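Local coordinates for protein PaxB (Photorhabdus luminescens, PDB 6EK4) that is probably one component of a two-component alpha-helical pore-forming toxin related to YaxAB, thought to assemble into a membrane pore, at residues V122-R127 and F312-Q317; L177-R181 and L257-I261; A234-L238 and D252-L257; A308-F312 and Q336-L340. All coordinates share one frame; numbering follows the deposited sequence.

Contact 1 (V122-R127 and F312-Q317); sequences VIRSLR and FAKQLQ
I123 and A313 meet where these two segments come closest, with their CA atoms 4.9 Å apart. A313 points its single methyl at helix 101-141, and the small residue leaves room for the axes to approach to 9.0 Å. I123 CG2 rests near A313 CB at 4.1 Å. The other branch of I123 runs on past L316 CB in the opposite sense, and its CD1 ends 3.4 Å from Q317 OE1. That touch is packing against a methyl; the Q317 amide makes its hydrogen bond through NE2, to D321. L126 meets A313 CB with its own CB. Both of its methyls lie against F312 CB, CD1 at 3.7 Å and CD2 at 3.8 Å. At the neighbouring turn V122 CG2 meets L316 CD1 at 3.5 Å, the two side chains crossing nearly at a right angle.

R127 closes the outer side. Its chain bends at chi2 (-83°), which folds the guanidinium back so that one flat face lies over A313 CB, with NE 3.6 Å from that methyl. No hydrogen bond joins the two segments.

A second shell positions the apolar residues. V71, L72 and L68 of helix 42-73 pack on V122 and L126. L329 and I332 of helix 326-348 pack on L316. The ring of Y14 meets that of F312. The helices run antiparallel, at 160° between their directions. This is antiparallel helix packing within the long helical bundle of the chain, consistent with an alpha-helical pore-forming toxin.

Contact 2 (L177-R181 and L257-I261); sequences LVVDR and LDERI
L177 and I261 form the tight part of this contact. L177 CB lies 3.6 Å from I261 CG1, and I261 CD1 lies against the L177 carbonyl, 3.6 Å from L177 O. L257 fills the next turn. Its CD2 lies against the opposing backbone, 3.7 Å from R181 N, and also touches D180 CB. V178 CG2 brushes I261 CD1 more loosely.

The polar part lies beside this patch. R181 puts CG anti to its backbone N (chi1 167°) and runs extended from CG to NE. Its CD comes to 4.0 Å from I261 CD1 before NE makes a salt bridge to D258 OD1 at 3.0 Å. The side chains of R181 and D258 cross at about a right angle. The guanidinium and carboxylate planes stand 68° apart, so the ion pair uses one nitrogen and one oxygen and is not a flat two-pronged pairing. D258 OD2 turns to R254, with which it forms a long, weak ion pair.

The outer flank is looser. The exposed R260 lays its CD 4.0 Å from L177 CD2 and adds only aliphatic contact there. I233 and I237 of helix 217-237 pack on D180 and L257.

The chemistry implies a surface helix pair held by a thin apolar seam. The two arginines near D258 would favour its charged form, while the partly exposed setting probably lets water screen the salt bridge.

Contact 3 (A234-L238 and D252-L257); sequences AKKIL and DARAKL
I237 carries CG1 anti to its carbonyl carbon (chi1 -65°) and stretches on at chi2, which brings CD1 to L257 CD1 at 3.5 Å. The same CD1 lies 3.7 Å from L257 CD2, so both methyls of the leucine face it. The isobutyl group of L238 swings over helix 247-321. Its CG comes 4.1 Å from A253 CB, and its CD2 comes 3.6 Å from D252 OD2. D252 reaches that methyl with its own CG anti to the backbone N (chi1 -177°). No bond forms there; the carboxylate simply borders the apolar patch.

The centre belongs to two alanines. A234 CB and A253 CB are 3.6 Å apart, and A253 points toward helix 217-237. With so little bulk between them the backbones come near, A234 CA to A253 CA being 5.3 Å. The exposed K256 lays its aliphatic chain beside I237, with CD 4.3 Å from I237 CG2, while its NZ passes near L238 CD2. No hydrogen bond crosses the contact.

L245, from the connecting loop, packs on both A234 and L238. L250 also touches A234. On the far flank R254 hydrogen-bonds Q188 of helix 149-193. This is a helix-loop-helix unit, in which the end of helix 217-237 packs through small and aliphatic residues on the start of helix 247-321.

Contact 4 (A308-F312 and Q336-L340); sequences AWNIF and QLDFL
Q336 and F312 supply the polar and stacking terms. Q336 NE2 gives a weak hydrogen bond to F312 O at 3.0 Å, bent to 134° at the hydrogen. The same amide nitrogen also has a weak bond to Q315 OE1. The Q336 chain is extended beyond CG and slides across one face of the F312 ring. Its CG makes a CH-pi contact 3.4 Å from the ring centroid, and the amide plane lies 12° from the ring plane. W309 CE3 approaches the opposite face away from its centre.

The aromatic pair F312 and F339 is oblique, with centroids 5.4 Å apart and planes at 67°. F339 is also met at its edge by W309 CZ3, 3.9 Å from F339 CE2.

Methyl contacts to aromatic rings complete the set. L340 CD2 packs on W309 CH2 at 3.4 Å, and A308 CB touches F339 CE2 at 4.0 Å.

Y14 and I17 of the N-terminal region pack on Q336 and F339. The two helices run antiparallel in an all-helical setting. L68 and L72 of helix 42-73 touch W309 and Q336, while E129 of helix 101-141 packs on W309.

Overall arrangement
Helix 247-321 takes part in all four contacts and spans the rod-like chain. Contacts 1 and 4 share F312, lie about 9 Å apart between centres, and are buried. Contacts 2 and 3 share L257, are also about 9 Å apart, and sit across the chain's centre from the first pair. The centres of contacts 1 and 3 are about 90 Å apart. Chemistry follows place. Contact 1 is mainly aliphatic, and contact 4 adds aromatic rings and an amide stacked on one of them. Contact 2 lies at the surface and has the only salt bridge across segments. Contact 3 is partly buried. Contacts 3 and 4 join consecutive helices; contacts 1 and 2, helices farther apart in sequence.

Contact 1 (V122-R127 and F312-Q317)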
loop_
_atom_site.group_PDB
_atom_site.type_symbol
_atom_site.label_atom_id
_atom_site.label_comp_id
_atom_site.label_asym_id
_atom_site.label_seq_id
_atom_site.Cartn_x
_atom_site.Cartn_y
_atom_site.Cartn_z
ATOM N N VAL A 122 28.063 29.352 7.834
ATOM C CA VAL A 122 26.965 28.499 8.307
ATOM C C VAL A 122 25.744 28.618 7.388
ATOM O O VAL A 122 24.969 27.671 7.258
ATOM C CB VAL A 122 26.564 28.793 9.777
ATOM C CG1 VAL A 122 27.792 28.822 10.680
ATOM C CG2 VAL A 122 25.784 30.096 9.891
ATOM N N ILE A 123 25.581 29.782 6.760
ATOM C CA ILE A 123 24.520 29.993 5.773
ATOM C C ILE A 123 24.759 29.118 4.541
ATOM O O ILE A 123 23.816 28.546 3.992
ATOM C CB ILE A 123 24.400 31.485 5.378
ATOM C CG1 ILE A 123 23.804 32.286 6.540
ATOM C CG2 ILE A 123 23.527 31.664 4.140
ATOM C CD1 ILE A 123 24.036 33.780 6.450
ATOM N N ARG A 124 26.016 29.009 4.116
ATOM C CA ARG A 124 26.373 28.123 3.003
ATOM C C ARG A 124 26.136 26.653 3.352
ATOM O O ARG A 124 25.759 25.864 2.484
ATOM C CB ARG A 124 27.828 28.334 2.570
ATOM C CG ARG A 124 28.054 29.609 1.774
ATOM C CD ARG A 124 29.383 29.578 1.039
ATOM N NE ARG A 124 30.512 29.390 1.950
ATOM C CZ ARG A 124 31.068 30.347 2.694
ATOM N NH1 ARG A 124 30.610 31.596 2.663
ATOM N NH2 ARG A 124 32.094 30.050 3.486
ATOM N N SER A 125 26.355 26.291 4.615
ATOM C CA SER A 125 26.069 24.936 5.090
ATOM C C SER A 125 24.567 24.647 5.101
ATOM O O SER A 125 24.144 23.556 4.721
ATOM C CB SER A 125 26.651 24.708 6.487
ATOM O OG SER A 125 28.062 24.619 6.437
ATOM N N LEU A 126 23.772 25.620 5.540
ATOM C CA LEU A 126 22.314 25.480 5.553
ATOM C C LEU A 126 21.746 25.404 4.134
ATOM O O LEU A 126 20.846 24.606 3.863
ATOM C CB LEU A 126 21.661 26.636 6.320
ATOM C CG LEU A 126 21.813 26.599 7.844
ATOM C CD1 LEU A 126 21.600 27.980 8.445
ATOM C CD2 LEU A 126 20.853 25.592 8.460
ATOM N N ARG A 127 22.275 26.236 3.238
ATOM C CA ARG A 127 21.870 26.223 1.830
ATOM C C ARG A 127 22.263 24.912 1.143
ATOM O O ARG A 127 21.523 24.399 0.302
ATOM C CB ARG A 127 22.486 27.411 1.084
ATOM C CG ARG A 127 21.871 28.753 1.452
ATOM C CD ARG A 127 20.585 29.011 0.679
ATOM N NE ARG A 127 19.733 30.007 1.328
ATOM C CZ ARG A 127 19.947 31.323 1.325
ATOM N NH1 ARG A 127 21.004 31.848 0.708
ATOM N NH2 ARG A 127 19.093 32.127 1.951
ATOM N N PHE A 312 16.246 29.172 8.241
ATOM C CA PHE A 312 17.444 29.322 9.075
ATOM C C PHE A 312 18.505 30.193 8.403
ATOM O O PHE A 312 19.134 31.026 9.055
ATOM C CB PHE A 312 18.053 27.946 9.386
ATOM C CG PHE A 312 17.414 27.227 10.549
ATOM C CD1 PHE A 312 16.074 27.413 10.878
ATOM C CD2 PHE A 312 18.162 26.329 11.301
ATOM C CE1 PHE A 312 15.507 26.734 11.943
ATOM C CE2 PHE A 312 17.598 25.648 12.365
ATOM C CZ PHE A 312 16.269 25.851 12.687
ATOM N N ALA A 313 18.697 29.992 7.101
ATOM C CA ALA A 313 19.705 30.730 6.337
ATOM C C ALA A 313 19.363 32.215 6.227
ATOM O O ALA A 313 20.193 33.071 6.533
ATOM C CB ALA A 313 19.861 30.124 4.950
ATOM N N LYS A 314 18.141 32.510 5.797
ATOM C CA LYS A 314 17.693 33.892 5.612
ATOM C C LYS A 314 17.545 34.643 6.940
ATOM O O LYS A 314 17.645 35.869 6.974
ATOM C CB LYS A 314 16.374 33.919 4.832
ATOM C CG LYS A 314 15.909 35.309 4.422
ATOM C CD LYS A 314 15.139 35.272 3.108
ATOM C CE LYS A 314 14.267 36.504 2.919
ATOM N NZ LYS A 314 12.956 36.371 3.616
ATOM N N GLN A 315 17.315 33.906 8.025
ATOM C CA GLN A 315 17.226 34.495 9.362
ATOM C C GLN A 315 18.589 35.026 9.812
ATOM O O GLN A 315 18.684 36.123 10.368
ATOM C CB GLN A 315 16.707 33.461 10.364
ATOM C CG GLN A 315 16.248 34.040 11.690
ATOM C CD GLN A 315 15.567 33.008 12.572
ATOM O OE1 GLN A 315 15.857 31.813 12.486
ATOM N NE2 GLN A 315 14.658 33.465 13.428
ATOM N N LEU A 316 19.636 34.243 9.564
ATOM C CA LEU A 316 21.008 34.656 9.861
ATOM C C LEU A 316 21.512 35.692 8.856
ATOM O O LEU A 316 22.372 36.511 9.186
ATOM C CB LEU A 316 21.946 33.445 9.867
ATOM C CG LEU A 316 21.646 32.360 10.905
ATOM C CD1 LEU A 316 22.494 31.125 10.648
ATOM C CD2 LEU A 316 21.874 32.873 12.317
ATOM N N GLN A 317 20.983 35.646 7.635
ATOM C CA GLN A 317 21.341 36.613 6.594
ATOM C C GLN A 317 20.899 38.022 6.985
ATOM O O GLN A 317 21.672 38.972 6.875
ATOM C CB GLN A 317 20.706 36.220 5.255
ATOM C CG GLN A 317 21.158 37.054 4.062
ATOM C CD GLN A 317 22.632 36.880 3.739
ATOM O OE1 GLN A 317 23.166 35.774 3.796
ATOM N NE2 GLN A 317 23.294 37.977 3.391
#

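Contact 2 (L177-R181 and L257-I261)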
loop_
_atom_site.group_PDB
_atom_site.type_symbol
_atom_site.label_atom_id
_atom_site.label_comp_id
_atom_site.label_asym_id
_atom_site.label_seq_id
_atom_site.Cartn_x
_atom_site.Cartn_y
_atom_site.Cartn_z
ATOM N N LEU A 177 -27.822 -30.105 -11.265
ATOM C CA LEU A 177 -27.442 -31.383 -11.871
ATOM C C LEU A 177 -27.125 -32.458 -10.827
ATOM O O LEU A 177 -27.320 -33.644 -11.087
ATOM C CB LEU A 177 -26.246 -31.200 -12.816
ATOM C CG LEU A 177 -26.536 -30.847 -14.282
ATOM C CD1 LEU A 177 -27.734 -29.919 -14.445
ATOM C CD2 LEU A 177 -25.296 -30.243 -14.923
ATOM N N VAL A 178 -26.639 -32.043 -9.657
ATOM C CA VAL A 178 -26.319 -32.980 -8.575
ATOM C C VAL A 178 -27.581 -33.648 -8.025
ATOM O O VAL A 178 -27.577 -34.856 -7.776
ATOM C CB VAL A 178 -25.520 -32.300 -7.433
ATOM C CG1 VAL A 178 -25.460 -33.186 -6.191
ATOM C CG2 VAL A 178 -24.110 -31.960 -7.898
ATOM N N VAL A 179 -28.652 -32.877 -7.831
ATOM C CA VAL A 179 -29.917 -33.460 -7.362
ATOM C C VAL A 179 -30.580 -34.285 -8.469
ATOM O O VAL A 179 -31.086 -35.371 -8.203
ATOM C CB VAL A 179 -30.900 -32.414 -6.766
ATOM C CG1 VAL A 179 -30.243 -31.664 -5.616
ATOM C CG2 VAL A 179 -31.413 -31.433 -7.811
ATOM N N ASP A 180 -30.545 -33.783 -9.704
ATOM C CA ASP A 180 -31.074 -34.519 -10.862
ATOM C C ASP A 180 -30.378 -35.871 -11.027
ATOM O O ASP A 180 -31.010 -36.862 -11.397
ATOM C CB ASP A 180 -30.917 -33.698 -12.148
ATOM C CG ASP A 180 -31.836 -32.485 -12.191
ATOM O OD1 ASP A 180 -32.435 -32.141 -11.150
ATOM O OD2 ASP A 180 -31.952 -31.870 -13.272
ATOM N N ARG A 181 -29.075 -35.897 -10.757
ATOM C CA ARG A 181 -28.304 -37.137 -10.747
ATOM C C ARG A 181 -28.725 -38.028 -9.578
ATOM O O ARG A 181 -28.932 -39.228 -9.755
ATOM C CB ARG A 181 -26.803 -36.827 -10.669
ATOM C CG ARG A 181 -25.912 -38.016 -10.338
ATOM C CD ARG A 181 -24.445 -37.627 -10.388
ATOM N NE ARG A 181 -23.611 -38.511 -9.573
ATOM C CZ ARG A 181 -23.487 -38.437 -8.247
ATOM N NH1 ARG A 181 -24.149 -37.517 -7.548
ATOM N NH2 ARG A 181 -22.695 -39.294 -7.610
ATOM N N LEU A 257 -25.045 -36.708 -17.223
ATOM C CA LEU A 257 -24.996 -35.781 -16.085
ATOM C C LEU A 257 -23.629 -35.797 -15.401
ATOM O O LEU A 257 -23.079 -34.740 -15.093
ATOM C CB LEU A 257 -26.105 -36.091 -15.069
ATOM C CG LEU A 257 -27.400 -35.274 -15.171
ATOM C CD1 LEU A 257 -27.816 -35.001 -16.612
ATOM C CD2 LEU A 257 -28.517 -35.980 -14.417
ATOM N N ASP A 258 -23.086 -36.992 -15.170
ATOM C CA ASP A 258 -21.738 -37.134 -14.610
ATOM C C ASP A 258 -20.686 -36.449 -15.486
ATOM O O ASP A 258 -19.739 -35.853 -14.972
ATOM C CB ASP A 258 -21.373 -38.614 -14.422
ATOM C CG ASP A 258 -21.988 -39.220 -13.170
ATOM O OD1 ASP A 258 -21.925 -38.581 -12.100
ATOM O OD2 ASP A 258 -22.516 -40.349 -13.252
ATOM N N GLU A 259 -20.863 -36.538 -16.803
ATOM C CA GLU A 259 -19.966 -35.886 -17.759
ATOM C C GLU A 259 -20.083 -34.363 -17.698
ATOM O O GLU A 259 -19.083 -33.657 -17.841
ATOM C CB GLU A 259 -20.254 -36.375 -19.183
ATOM C CG GLU A 259 -19.348 -35.774 -20.251
ATOM C CD GLU A 259 -19.612 -36.329 -21.641
ATOM O OE1 GLU A 259 -19.299 -35.626 -22.625
ATOM O OE2 GLU A 259 -20.129 -37.462 -21.758
ATOM N N ARG A 260 -21.301 -33.864 -17.491
ATOM C CA ARG A 260 -21.546 -32.421 -17.450
ATOM C C ARG A 260 -21.124 -31.830 -16.104
ATOM O O ARG A 260 -20.586 -30.723 -16.055
ATOM C CB ARG A 260 -23.018 -32.106 -17.741
ATOM C CG ARG A 260 -23.216 -30.875 -18.616
ATOM C CD ARG A 260 -24.685 -30.585 -18.899
ATOM N NE ARG A 260 -25.387 -31.717 -19.510
ATOM C CZ ARG A 260 -26.675 -31.712 -19.851
ATOM N NH1 ARG A 260 -27.427 -30.630 -19.661
ATOM N NH2 ARG A 260 -27.219 -32.798 -20.395
ATOM N N ILE A 261 -21.367 -32.565 -15.020
ATOM C CA ILE A 261 -20.938 -32.146 -13.679
ATOM C C ILE A 261 -19.412 -32.114 -13.588
ATOM O O ILE A 261 -18.838 -31.171 -13.038
ATOM C CB ILE A 261 -21.516 -33.063 -12.576
ATOM C CG1 ILE A 261 -23.027 -32.845 -12.452
ATOM C CG2 ILE A 261 -20.851 -32.791 -11.230
ATOM C CD1 ILE A 261 -23.734 -33.869 -11.592
#

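Contact 3 (A234-L238 and D252-L257)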
loop_
_atom_site.group_PDB
_atom_site.type_symbol
_atom_site.label_atom_id
_atom_site.label_comp_id
_atom_site.label_asym_id
_atom_site.label_seq_id
_atom_site.Cartn_x
_atom_site.Cartn_y
_atom_site.Cartn_z
ATOM N N ALA A 234 -34.655 -38.453 -16.461
ATOM C CA ALA A 234 -33.898 -39.185 -17.476
ATOM C C ALA A 234 -34.502 -39.020 -18.868
ATOM O O ALA A 234 -33.779 -38.828 -19.843
ATOM C CB ALA A 234 -33.816 -40.661 -17.113
ATOM N N LYS A 235 -35.829 -39.097 -18.950
ATOM C CA LYS A 235 -36.540 -38.922 -20.219
ATOM C C LYS A 235 -36.305 -37.535 -20.821
ATOM O O LYS A 235 -36.134 -37.404 -22.033
ATOM C CB LYS A 235 -38.042 -39.168 -20.030
ATOM C CG LYS A 235 -38.414 -40.637 -19.896
ATOM C CD LYS A 235 -39.871 -40.828 -19.503
ATOM C CE LYS A 235 -40.823 -40.433 -20.623
ATOM N NZ LYS A 235 -42.241 -40.729 -20.279
ATOM N N LYS A 236 -36.288 -36.512 -19.970
ATOM C CA LYS A 236 -36.065 -35.132 -20.408
ATOM C C LYS A 236 -34.643 -34.918 -20.937
ATOM O O LYS A 236 -34.432 -34.138 -21.866
ATOM C CB LYS A 236 -36.349 -34.161 -19.256
ATOM C CG LYS A 236 -36.373 -32.693 -19.656
ATOM C CD LYS A 236 -36.939 -31.829 -18.539
ATOM C CE LYS A 236 -36.941 -30.353 -18.907
ATOM N NZ LYS A 236 -35.571 -29.769 -18.970
ATOM N N ILE A 237 -33.678 -35.616 -20.341
ATOM C CA ILE A 237 -32.272 -35.521 -20.744
ATOM C C ILE A 237 -32.027 -36.203 -22.095
ATOM O O ILE A 237 -31.286 -35.682 -22.930
ATOM C CB ILE A 237 -31.343 -36.137 -19.671
ATOM C CG1 ILE A 237 -31.418 -35.325 -18.374
ATOM C CG2 ILE A 237 -29.901 -36.197 -20.162
ATOM C CD1 ILE A 237 -31.046 -36.118 -17.138
ATOM N N LEU A 238 -32.655 -37.358 -22.303
ATOM C CA LEU A 238 -32.489 -38.126 -23.542
ATOM C C LEU A 238 -33.410 -37.660 -24.674
ATOM O O LEU A 238 -33.356 -38.203 -25.779
ATOM C CB LEU A 238 -32.731 -39.614 -23.278
ATOM C CG LEU A 238 -31.843 -40.272 -22.220
ATOM C CD1 LEU A 238 -32.355 -41.667 -21.901
ATOM C CD2 LEU A 238 -30.392 -40.324 -22.672
ATOM N N ASP A 252 -27.603 -44.522 -18.972
ATOM C CA ASP A 252 -27.095 -43.639 -20.023
ATOM C C ASP A 252 -27.396 -42.170 -19.707
ATOM O O ASP A 252 -26.578 -41.292 -19.981
ATOM C CB ASP A 252 -27.708 -44.029 -21.375
ATOM C CG ASP A 252 -27.177 -43.193 -22.532
ATOM O OD1 ASP A 252 -25.977 -42.842 -22.526
ATOM O OD2 ASP A 252 -27.965 -42.897 -23.455
ATOM N N ALA A 253 -28.571 -41.913 -19.132
ATOM C CA ALA A 253 -28.967 -40.558 -18.734
ATOM C C ALA A 253 -28.099 -40.021 -17.596
ATOM O O ALA A 253 -27.764 -38.835 -17.571
ATOM C CB ALA A 253 -30.434 -40.534 -18.329
ATOM N N ARG A 254 -27.748 -40.894 -16.655
ATOM C CA ARG A 254 -26.854 -40.535 -15.555
ATOM C C ARG A 254 -25.444 -40.235 -16.067
ATOM O O ARG A 254 -24.789 -39.314 -15.580
ATOM C CB ARG A 254 -26.806 -41.660 -14.511
ATOM C CG ARG A 254 -25.795 -41.438 -13.393
ATOM C CD ARG A 254 -25.788 -42.587 -12.399
ATOM N NE ARG A 254 -24.547 -42.628 -11.625
ATOM C CZ ARG A 254 -24.258 -43.546 -10.703
ATOM N NH1 ARG A 254 -25.120 -44.518 -10.416
ATOM N NH2 ARG A 254 -23.097 -43.493 -10.062
ATOM N N ALA A 255 -24.985 -41.018 -17.041
ATOM C CA ALA A 255 -23.641 -40.862 -17.601
ATOM C C ALA A 255 -23.426 -39.484 -18.228
ATOM O O ALA A 255 -22.326 -38.939 -18.160
ATOM C CB ALA A 255 -23.364 -41.953 -18.625
ATOM N N LYS A 256 -24.476 -38.929 -18.833
ATOM C CA LYS A 256 -24.416 -37.582 -19.410
ATOM C C LYS A 256 -24.338 -36.500 -18.332
ATOM O O LYS A 256 -23.650 -35.493 -18.511
ATOM C CB LYS A 256 -25.618 -37.325 -20.326
ATOM C CG LYS A 256 -25.538 -38.050 -21.659
ATOM C CD LYS A 256 -26.638 -37.597 -22.606
ATOM C CE LYS A 256 -26.521 -38.281 -23.959
ATOM N NZ LYS A 256 -27.653 -37.928 -24.860
ATOM N N LEU A 257 -25.045 -36.708 -17.223
ATOM C CA LEU A 257 -24.996 -35.781 -16.085
ATOM C C LEU A 257 -23.629 -35.797 -15.401
ATOM O O LEU A 257 -23.079 -34.740 -15.093
ATOM C CB LEU A 257 -26.105 -36.091 -15.069
ATOM C CG LEU A 257 -27.400 -35.274 -15.171
ATOM C CD1 LEU A 257 -27.816 -35.001 -16.612
ATOM C CD2 LEU A 257 -28.517 -35.980 -14.417
#

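Contact 4 (A308-F312 and Q336-L340)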
loop_
_atom_site.group_PDB
_atom_site.type_symbol
_atom_site.label_atom_id
_atom_site.label_comp_id
_atom_site.label_asym_id
_atom_site.label_seq_id
_atom_site.Cartn_x
_atom_site.Cartn_y
_atom_site.Cartn_z
ATOM N N ALA A 308 12.831 24.636 6.543
ATOM C CA ALA A 308 13.506 24.996 7.790
ATOM C C ALA A 308 14.910 25.551 7.549
ATOM O O ALA A 308 15.278 26.578 8.120
ATOM C CB ALA A 308 13.570 23.793 8.722
ATOM N N TRP A 309 15.683 24.885 6.695
ATOM C CA TRP A 309 17.067 25.298 6.441
ATOM C C TRP A 309 17.138 26.616 5.667
ATOM O O TRP A 309 18.019 27.437 5.925
ATOM C CB TRP A 309 17.864 24.208 5.706
ATOM C CG TRP A 309 17.738 22.809 6.274
ATOM C CD1 TRP A 309 17.756 21.644 5.564
ATOM C CD2 TRP A 309 17.563 22.433 7.651
ATOM N NE1 TRP A 309 17.612 20.570 6.405
ATOM C CE2 TRP A 309 17.490 21.025 7.690
ATOM C CE3 TRP A 309 17.463 23.148 8.853
ATOM C CZ2 TRP A 309 17.322 20.317 8.881
ATOM C CZ3 TRP A 309 17.296 22.441 10.037
ATOM C CH2 TRP A 309 17.229 21.041 10.040
ATOM N N ASN A 310 16.218 26.817 4.726
ATOM C CA ASN A 310 16.133 28.086 3.996
ATOM C C ASN A 310 15.649 29.235 4.887
ATOM O O ASN A 310 16.060 30.382 4.702
ATOM C CB ASN A 310 15.235 27.954 2.757
ATOM C CG ASN A 310 15.947 27.304 1.582
ATOM O OD1 ASN A 310 17.156 27.462 1.400
ATOM N ND2 ASN A 310 15.193 26.577 0.766
ATOM N N ILE A 311 14.777 28.920 5.844
ATOM C CA ILE A 311 14.367 29.880 6.872
ATOM C C ILE A 311 15.557 30.212 7.774
ATOM O O ILE A 311 15.836 31.382 8.035
ATOM C CB ILE A 311 13.185 29.346 7.715
ATOM C CG1 ILE A 311 11.884 29.453 6.914
ATOM C CG2 ILE A 311 13.050 30.116 9.028
ATOM C CD1 ILE A 311 10.721 28.691 7.511
ATOM N N PHE A 312 16.246 29.172 8.241
ATOM C CA PHE A 312 17.444 29.322 9.075
ATOM C C PHE A 312 18.505 30.193 8.403
ATOM O O PHE A 312 19.134 31.026 9.055
ATOM C CB PHE A 312 18.053 27.946 9.386
ATOM C CG PHE A 312 17.414 27.227 10.549
ATOM C CD1 PHE A 312 16.074 27.413 10.878
ATOM C CD2 PHE A 312 18.162 26.329 11.301
ATOM C CE1 PHE A 312 15.507 26.734 11.943
ATOM C CE2 PHE A 312 17.598 25.648 12.365
ATOM C CZ PHE A 312 16.269 25.851 12.687
ATOM N N GLN A 336 17.685 28.029 16.791
ATOM C CA GLN A 336 17.984 27.080 15.716
ATOM C C GLN A 336 18.580 25.779 16.252
ATOM O O GLN A 336 18.306 24.706 15.718
ATOM C CB GLN A 336 18.946 27.699 14.696
ATOM C CG GLN A 336 18.297 28.712 13.767
ATOM C CD GLN A 336 19.246 29.228 12.699
ATOM O OE1 GLN A 336 20.339 28.695 12.507
ATOM N NE2 GLN A 336 18.828 30.272 11.994
ATOM N N LEU A 337 19.398 25.878 17.296
ATOM C CA LEU A 337 19.992 24.694 17.918
ATOM C C LEU A 337 18.951 23.860 18.664
ATOM O O LEU A 337 18.946 22.634 18.549
ATOM C CB LEU A 337 21.136 25.084 18.859
ATOM C CG LEU A 337 22.477 25.394 18.183
ATOM C CD1 LEU A 337 23.449 26.000 19.184
ATOM C CD2 LEU A 337 23.075 24.151 17.536
ATOM N N ASP A 338 18.075 24.522 19.418
ATOM C CA ASP A 338 16.977 23.837 20.117
ATOM C C ASP A 338 16.074 23.074 19.147
ATOM O O ASP A 338 15.561 22.005 19.480
ATOM C CB ASP A 338 16.132 24.834 20.924
ATOM C CG ASP A 338 16.817 25.295 22.201
ATOM O OD1 ASP A 338 17.992 24.934 22.431
ATOM O OD2 ASP A 338 16.172 26.028 22.982
ATOM N N PHE A 339 15.881 23.634 17.955
ATOM C CA PHE A 339 15.118 22.973 16.899
ATOM C C PHE A 339 15.816 21.699 16.425
ATOM O O PHE A 339 15.164 20.681 16.195
ATOM C CB PHE A 339 14.909 23.926 15.721
ATOM C CG PHE A 339 14.180 23.309 14.562
ATOM C CD1 PHE A 339 12.804 23.152 14.599
ATOM C CD2 PHE A 339 14.870 22.886 13.432
ATOM C CE1 PHE A 339 12.128 22.583 13.535
ATOM C CE2 PHE A 339 14.199 22.319 12.362
ATOM C CZ PHE A 339 12.825 22.166 12.414
ATOM N N LEU A 340 17.137 21.765 16.276
ATOM C CA LEU A 340 17.931 20.600 15.878
ATOM C C LEU A 340 18.025 19.571 17.006
ATOM O O LEU A 340 18.005 18.366 16.750
ATOM C CB LEU A 340 19.335 21.025 15.436
ATOM C CG LEU A 340 19.411 21.878 14.166
ATOM C CD1 LEU A 340 20.809 22.454 13.995
ATOM C CD2 LEU A 340 19.006 21.078 12.938
#